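Local coordinates for Non-sulfated chondroitin lyase E66 (Autographa californica nucleopolyhedrovirus, PDB 3VSN), which acts as a chondroitin lyase of the viral envelope that is essential for oral infectivity and may digest the chondroitin sulfate barrier of the peritrophic matrix in the host midgut, at residues A347-S351 / L361-A365; I357-L361 / Y378-S384. All coordinates share one frame; numbering follows the deposited sequence.

Contact 1: A347-S351 / L361-A365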
ATOM      1  N   ALA A 347      11.450  10.418  -1.955  1.00 13.43           N
ATOM      2  CA  ALA A 347      10.475  11.469  -1.690  1.00 13.30           C
ATOM      3  C   ALA A 347       9.694  11.155  -0.420  1.00 13.07           C
ATOM      4  O   ALA A 347       9.359   9.998  -0.161  1.00 12.92           O
ATOM      5  CB  ALA A 347       9.521  11.622  -2.866  1.00 13.28           C
ATOM      6  N   TYR A 348       9.425  12.182   0.378  1.00 12.95           N
ATOM      7  CA  TYR A 348       8.513  12.028   1.507  1.00 13.01           C
ATOM      8  C   TYR A 348       7.085  12.351   1.079  1.00 13.20           C
ATOM      9  O   TYR A 348       6.132  12.038   1.791  1.00 12.95           O
ATOM     10  CB  TYR A 348       8.943  12.885   2.708  1.00 12.98           C
ATOM     11  CG  TYR A 348       8.740  14.382   2.555  1.00 13.01           C
ATOM     12  CD1 TYR A 348       9.774  15.203   2.103  1.00 13.01           C
ATOM     13  CD2 TYR A 348       7.520  14.981   2.885  1.00 12.99           C
ATOM     14  CE1 TYR A 348       9.597  16.576   1.977  1.00 12.89           C
ATOM     15  CE2 TYR A 348       7.333  16.349   2.762  1.00 12.94           C
ATOM     16  CZ  TYR A 348       8.374  17.140   2.306  1.00 13.02           C
ATOM     17  OH  TYR A 348       8.186  18.495   2.187  1.00 13.14           O
ATOM     18  N   TYR A 349       6.944  12.972  -0.091  1.00 13.51           N
ATOM     19  CA  TYR A 349       5.634  13.394  -0.573  1.00 14.18           C
ATOM     20  C   TYR A 349       5.624  13.640  -2.078  1.00 14.77           C
ATOM     21  O   TYR A 349       6.648  13.993  -2.666  1.00 14.78           O
ATOM     22  CB  TYR A 349       5.167  14.652   0.175  1.00 13.84           C
ATOM     23  CG  TYR A 349       3.757  15.085  -0.167  1.00 13.94           C
ATOM     24  CD1 TYR A 349       2.687  14.201  -0.041  1.00 13.87           C
ATOM     25  CD2 TYR A 349       3.493  16.380  -0.611  1.00 13.92           C
ATOM     26  CE1 TYR A 349       1.395  14.592  -0.356  1.00 13.98           C
ATOM     27  CE2 TYR A 349       2.199  16.783  -0.918  1.00 13.89           C
ATOM     28  CZ  TYR A 349       1.159  15.887  -0.786  1.00 13.93           C
ATOM     29  OH  TYR A 349      -0.125  16.274  -1.095  1.00 14.31           O
ATOM     30  N   GLU A 350       4.460  13.433  -2.689  1.00 15.77           N
ATOM     31  CA  GLU A 350       4.224  13.799  -4.079  1.00 16.72           C
ATOM     32  C   GLU A 350       2.855  14.463  -4.176  1.00 17.13           C
ATOM     33  O   GLU A 350       1.865  13.925  -3.682  1.00 17.01           O
ATOM     34  CB  GLU A 350       4.286  12.569  -4.992  1.00 17.34           C
ATOM     35  CG  GLU A 350       4.334  12.904  -6.478  1.00 18.40           C
ATOM     36  CD  GLU A 350       4.106  11.697  -7.369  1.00 19.48           C
ATOM     37  OE1 GLU A 350       3.193  10.899  -7.077  1.00 20.32           O
ATOM     38  OE2 GLU A 350       4.833  11.549  -8.371  1.00 20.29           O
ATOM     39  N   SER A 351       2.816  15.638  -4.797  1.00 17.75           N
ATOM     40  CA  SER A 351       1.568  16.370  -5.004  1.00 18.67           C
ATOM     41  C   SER A 351       1.230  16.503  -6.489  1.00 19.21           C
ATOM     42  O   SER A 351       2.060  16.218  -7.354  1.00 18.95           O
ATOM     43  CB  SER A 351       1.653  17.758  -4.363  1.00 18.61           C
ATOM     44  OG  SER A 351       2.743  18.498  -4.888  1.00 19.12           O
ATOM     45  N   LEU A 361      -0.133  13.100   6.438  1.00 12.89           N
ATOM     46  CA  LEU A 361      -0.563  11.699   6.491  1.00 13.13           C
ATOM     47  C   LEU A 361       0.537  10.736   6.028  1.00 13.20           C
ATOM     48  O   LEU A 361       0.735   9.679   6.630  1.00 13.19           O
ATOM     49  CB  LEU A 361      -1.845  11.493   5.667  1.00 13.04           C
ATOM     50  CG  LEU A 361      -2.507  10.107   5.659  1.00 13.18           C
ATOM     51  CD1 LEU A 361      -2.997   9.708   7.046  1.00 13.00           C
ATOM     52  CD2 LEU A 361      -3.650  10.074   4.657  1.00 13.12           C
ATOM     53  N   TRP A 362       1.261  11.115   4.978  1.00 13.28           N
ATOM     54  CA  TRP A 362       2.349  10.286   4.442  1.00 13.58           C
ATOM     55  C   TRP A 362       3.566  10.220   5.323  1.00 13.34           C
ATOM     56  O   TRP A 362       4.349   9.269   5.237  1.00 13.53           O
ATOM     57  CB  TRP A 362       2.773  10.797   3.071  1.00 13.79           C
ATOM     58  CG  TRP A 362       1.830  10.462   1.938  1.00 14.08           C
ATOM     59  CD1 TRP A 362       0.465  10.178   2.003  1.00 14.29           C
ATOM     60  CD2 TRP A 362       2.164  10.402   0.511  1.00 14.27           C
ATOM     61  NE1 TRP A 362      -0.045   9.937   0.747  1.00 14.34           N
ATOM     62  CE2 TRP A 362       0.921  10.060  -0.191  1.00 14.43           C
ATOM     63  CE3 TRP A 362       3.330  10.581  -0.227  1.00 14.41           C
ATOM     64  CZ2 TRP A 362       0.872   9.915  -1.571  1.00 14.57           C
ATOM     65  CZ3 TRP A 362       3.269  10.438  -1.620  1.00 14.65           C
ATOM     66  CH2 TRP A 362       2.067  10.115  -2.274  1.00 14.57           C
ATOM     67  N   THR A 363       3.754  11.231   6.163  1.00 13.00           N
ATOM     68  CA  THR A 363       4.982  11.355   6.945  1.00 12.48           C
ATOM     69  C   THR A 363       4.805  11.083   8.434  1.00 12.31           C
ATOM     70  O   THR A 363       5.778  10.790   9.131  1.00 12.17           O
ATOM     71  CB  THR A 363       5.611  12.753   6.786  1.00 12.63           C
ATOM     72  OG1 THR A 363       4.668  13.758   7.184  1.00 12.23           O
ATOM     73  CG2 THR A 363       6.035  12.988   5.339  1.00 12.75           C
ATOM     74  N   MET A 364       3.574  11.180   8.928  1.00 11.87           N
ATOM     75  CA  MET A 364       3.355  11.151  10.372  1.00 11.84           C
ATOM     76  C   MET A 364       2.251  10.213  10.859  1.00 11.82           C
ATOM     77  O   MET A 364       1.937  10.205  12.050  1.00 11.49           O
ATOM     78  CB  MET A 364       3.124  12.575  10.895  1.00 11.84           C
ATOM     79  CG  MET A 364       4.371  13.442  10.875  1.00 11.93           C
ATOM     80  SD  MET A 364       4.061  15.127  11.436  1.00 12.27           S
ATOM     81  CE  MET A 364       3.371  15.861   9.955  1.00 12.16           C
ATOM     82  N   ALA A 365       1.662   9.422   9.959  1.00 11.91           N
ATOM     83  CA  ALA A 365       0.676   8.420  10.384  1.00 11.95           C
ATOM     84  C   ALA A 365       1.344   7.409  11.311  1.00 11.96           C
ATOM     85  O   ALA A 365       2.318   6.757  10.932  1.00 11.94           O
ATOM     86  CB  ALA A 365       0.048   7.716   9.189  1.00 12.00           C
TER
HETATM   87  O   HOH W   1       6.318   9.641   3.083  1.00 12.73           O

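Contact 2: I357-L361 / Y378-S384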
ATOM      1  N   ILE A 357      -2.510  18.311   0.064  1.00 16.79           N
ATOM      2  CA  ILE A 357      -2.632  18.382   1.528  1.00 16.40           C
ATOM      3  C   ILE A 357      -2.287  17.066   2.244  1.00 15.64           C
ATOM      4  O   ILE A 357      -2.478  16.946   3.455  1.00 15.54           O
ATOM      5  CB  ILE A 357      -4.033  18.879   1.980  1.00 16.52           C
ATOM      6  CG1 ILE A 357      -5.149  17.928   1.515  1.00 16.59           C
ATOM      7  CG2 ILE A 357      -4.286  20.301   1.492  1.00 17.05           C
ATOM      8  CD1 ILE A 357      -6.497  18.217   2.148  1.00 16.66           C
ATOM      9  N   GLN A 358      -1.758  16.098   1.502  1.00 15.08           N
ATOM     10  CA  GLN A 358      -1.590  14.738   2.019  1.00 14.75           C
ATOM     11  C   GLN A 358      -0.227  14.437   2.671  1.00 14.32           C
ATOM     12  O   GLN A 358      -0.009  13.321   3.152  1.00 14.02           O
ATOM     13  CB  GLN A 358      -1.908  13.709   0.919  1.00 14.97           C
ATOM     14  CG  GLN A 358      -3.392  13.579   0.581  1.00 15.26           C
ATOM     15  CD  GLN A 358      -3.928  14.692  -0.318  1.00 15.65           C
ATOM     16  OE1 GLN A 358      -3.183  15.552  -0.795  1.00 15.59           O
ATOM     17  NE2 GLN A 358      -5.236  14.669  -0.560  1.00 15.89           N
ATOM     18  N   ALA A 359       0.677  15.417   2.694  1.00 13.77           N
ATOM     19  CA  ALA A 359       2.026  15.195   3.240  1.00 13.59           C
ATOM     20  C   ALA A 359       2.066  14.800   4.722  1.00 13.40           C
ATOM     21  O   ALA A 359       2.822  13.898   5.084  1.00 13.25           O
ATOM     22  CB  ALA A 359       2.941  16.382   2.973  1.00 13.69           C
ATOM     23  N   PRO A 360       1.270  15.472   5.585  1.00 13.10           N
ATOM     24  CA  PRO A 360       1.268  15.032   6.983  1.00 13.14           C
ATOM     25  C   PRO A 360       0.878  13.561   7.172  1.00 12.94           C
ATOM     26  O   PRO A 360       1.519  12.860   7.960  1.00 12.82           O
ATOM     27  CB  PRO A 360       0.254  15.970   7.642  1.00 13.06           C
ATOM     28  CG  PRO A 360       0.379  17.226   6.838  1.00 13.39           C
ATOM     29  CD  PRO A 360       0.514  16.729   5.421  1.00 13.27           C
ATOM     30  N   LEU A 361      -0.133  13.100   6.438  1.00 12.89           N
ATOM     31  CA  LEU A 361      -0.563  11.699   6.491  1.00 13.13           C
ATOM     32  C   LEU A 361       0.537  10.736   6.028  1.00 13.20           C
ATOM     33  O   LEU A 361       0.735   9.679   6.630  1.00 13.19           O
ATOM     34  CB  LEU A 361      -1.845  11.493   5.667  1.00 13.04           C
ATOM     35  CG  LEU A 361      -2.507  10.107   5.659  1.00 13.18           C
ATOM     36  CD1 LEU A 361      -2.997   9.708   7.046  1.00 13.00           C
ATOM     37  CD2 LEU A 361      -3.650  10.074   4.657  1.00 13.12           C
ATOM     38  N   TYR A 378     -10.217   8.107   4.084  1.00 15.87           N
ATOM     39  CA  TYR A 378     -10.131   9.563   4.189  1.00 16.25           C
ATOM     40  C   TYR A 378     -10.941  10.265   3.103  1.00 16.74           C
ATOM     41  O   TYR A 378     -11.205   9.697   2.041  1.00 17.22           O
ATOM     42  CB  TYR A 378      -8.668  10.022   4.124  1.00 15.83           C
ATOM     43  CG  TYR A 378      -7.769   9.311   5.110  1.00 15.82           C
ATOM     44  CD1 TYR A 378      -7.734   9.696   6.454  1.00 15.70           C
ATOM     45  CD2 TYR A 378      -6.961   8.249   4.706  1.00 15.65           C
ATOM     46  CE1 TYR A 378      -6.917   9.043   7.365  1.00 15.77           C
ATOM     47  CE2 TYR A 378      -6.140   7.588   5.610  1.00 15.66           C
ATOM     48  CZ  TYR A 378      -6.128   7.988   6.936  1.00 15.68           C
ATOM     49  OH  TYR A 378      -5.319   7.337   7.832  1.00 15.76           O
ATOM     50  N   ASN A 379     -11.350  11.497   3.394  1.00 16.84           N
ATOM     51  CA  ASN A 379     -11.862  12.407   2.379  1.00 17.11           C
ATOM     52  C   ASN A 379     -11.154  13.762   2.511  1.00 17.19           C
ATOM     53  O   ASN A 379     -10.283  13.921   3.372  1.00 16.95           O
ATOM     54  CB  ASN A 379     -13.398  12.526   2.447  1.00 17.23           C
ATOM     55  CG  ASN A 379     -13.895  13.039   3.790  1.00 17.55           C
ATOM     56  OD1 ASN A 379     -13.533  14.129   4.223  1.00 17.75           O
ATOM     57  ND2 ASN A 379     -14.747  12.260   4.442  1.00 17.69           N
ATOM     58  N   ALA A 380     -11.511  14.728   1.665  1.00 17.27           N
ATOM     59  CA  ALA A 380     -10.847  16.042   1.662  1.00 17.33           C
ATOM     60  C   ALA A 380     -10.862  16.749   3.023  1.00 17.21           C
ATOM     61  O   ALA A 380      -9.958  17.526   3.326  1.00 17.46           O
ATOM     62  CB  ALA A 380     -11.445  16.943   0.587  1.00 17.61           C
ATOM     63  N   ASN A 381     -11.876  16.465   3.835  1.00 17.25           N
ATOM     64  CA  ASN A 381     -12.045  17.105   5.143  1.00 17.52           C
ATOM     65  C   ASN A 381     -11.421  16.343   6.312  1.00 16.98           C
ATOM     66  O   ASN A 381     -11.325  16.875   7.421  1.00 17.09           O
ATOM     67  CB  ASN A 381     -13.534  17.339   5.427  1.00 18.41           C
ATOM     68  CG  ASN A 381     -14.194  18.229   4.393  1.00 19.10           C
ATOM     69  OD1 ASN A 381     -13.642  19.256   3.998  1.00 19.93           O
ATOM     70  ND2 ASN A 381     -15.383  17.838   3.949  1.00 19.61           N
ATOM     71  N   THR A 382     -11.013  15.100   6.071  1.00 16.20           N
ATOM     72  CA  THR A 382     -10.470  14.255   7.140  1.00 15.58           C
ATOM     73  C   THR A 382      -9.028  13.800   6.891  1.00 15.21           C
ATOM     74  O   THR A 382      -8.373  13.295   7.810  1.00 15.32           O
ATOM     75  CB  THR A 382     -11.353  13.009   7.392  1.00 15.40           C
ATOM     76  OG1 THR A 382     -11.326  12.154   6.242  1.00 14.93           O
ATOM     77  CG2 THR A 382     -12.800  13.403   7.701  1.00 15.41           C
ATOM     78  N   VAL A 383      -8.537  13.990   5.666  1.00 14.79           N
ATOM     79  CA  VAL A 383      -7.225  13.462   5.252  1.00 14.58           C
ATOM     80  C   VAL A 383      -6.043  14.135   5.979  1.00 14.42           C
ATOM     81  O   VAL A 383      -4.926  13.613   5.975  1.00 14.29           O
ATOM     82  CB  VAL A 383      -7.061  13.491   3.705  1.00 14.66           C
ATOM     83  CG1 VAL A 383      -6.789  14.900   3.198  1.00 14.68           C
ATOM     84  CG2 VAL A 383      -5.970  12.531   3.239  1.00 14.53           C
ATOM     85  N   SER A 384      -6.305  15.282   6.607  1.00 14.16           N
ATOM     86  CA  SER A 384      -5.295  16.018   7.363  1.00 14.16           C
ATOM     87  C   SER A 384      -5.094  15.460   8.770  1.00 14.04           C
ATOM     88  O   SER A 384      -4.206  15.906   9.495  1.00 14.24           O
ATOM     89  CB  SER A 384      -5.690  17.494   7.472  1.00 14.13           C
ATOM     90  OG  SER A 384      -5.645  18.125   6.208  1.00 14.52           O
TER
HETATM   91  O   HOH W   2      -2.344  14.840   5.477  1.00 13.93           O
HETATM   92  O   HOH W   3      -2.944  18.730   5.682  1.00 15.28           O

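Contact 1: A347-S351 / L361-A365
With CG anti to the backbone N in Tyr349 (chi1 -174°) and anti to the carbonyl carbon in Trp362 (chi1 -76°), the two rings are brought together and meet as a T-shaped pair. The edge of Tyr349 is directed at one face of the Trp362 six-membered ring, with the planes at 77° and the centroids 5.3 Å apart. The touching atom is CD1 of Tyr349, which lies over the six-membered ring, offset toward its rim, 3.7 Å from CE3 of Trp362. The neighbouring ring atom, CZ3 of Trp362, lies 3.4 Å from the backbone N of Glu350. Trp362 thus packs along the backbone of the residue whose carboxylate, important for catalytic activity, makes a salt bridge to Arg300 through OE1 and a hydrogen bond to His246 through OE2. CG2 of Thr363 rests 3.5 Å from CD2 of Tyr348, whose hydroxyl bonds to Glu436. No direct hydrogen bond crosses the contact; a single water donates to Tyr348 O (2.7 Å) and to Trp362 O (2.9 Å). Strand 349-351 pairs antiparallel with strand 408-410 and is packed against helix 359-364, while the side chain of Met364 reaches strand 440-449.

Contact 2: I357-L361 / Y378-S384
The backbone of 357-361 turns from a loop into the start of helix 359-364 and faces the irregular segment 378-384, with CA of Gln358 6.6 Å from CA of Val383. The two methyls of Val383 meet three side chains. CG1 meets CD1 of Ile357 at 3.5 Å, a tight carbon pair, whereas CG2 lies 3.7 Å from CD2 of Leu361 and touches CG of Gln358. The branch of Ile357 that does this is CG1, turned between its backbone N and carbonyl carbon (chi1 61°), which sends CD1 to Val383 and the carbonyl O of Ala380. Leu361 uses both methyls on Tyr378: CD2 sits over one face of the ring in a CH-pi contact, 3.8 Å from the centroid and 19° off the normal, while CD1 approaches the phenol end, 3.4 Å from OH. That hydroxyl bonds to Glu386.

The loop, between strands 367-370 and 390-391, is shaped by its own bonds. Asn379 OD1 accepts from Asn381 N to make an Asx turn, Asn379 O takes both Thr382 N and Val383 N, and Thr382 OG1 accepts from Asn379 N. Between the segments a water accepts from Leu361 N (3.0 Å) and donates to Ile357 O and Val383 O. A second water lies within hydrogen-bonding distance of Ile357 O and Ser384 OG.

The contact borders the catalytic region, the Gln358 side chain lying about 6 Å from that of Arg300, the transition-state stabiliser. Direct contact is thus largely apolar, without hydrogen bonds, and water joins Ile357 O, just before the helix, and Leu361 N, within it, to Val383 O.

How the contacts relate
From the N terminus, the first segment met is 347-351, carrying strand 349-351; the chain then runs through the loop leading to Ile357 and turns into helix 359-364, where contact 1 closes this short loop by folding the helix back on the strand. Beyond the helix it passes strand 367-370 and reaches the loop at 378-384, where contact 2 closes a second, longer loop on the helix start. The closures overlap without nesting, since 357-361 begins inside the span of contact 1 and 378-384 lies beyond it; Leu361 belongs to both. They also touch, through a probable hydrogen bond between Tyr349 OH and Gln358 N. Helix 359-364 thus joins the strand bearing Glu350 to the loop before strand 390-391.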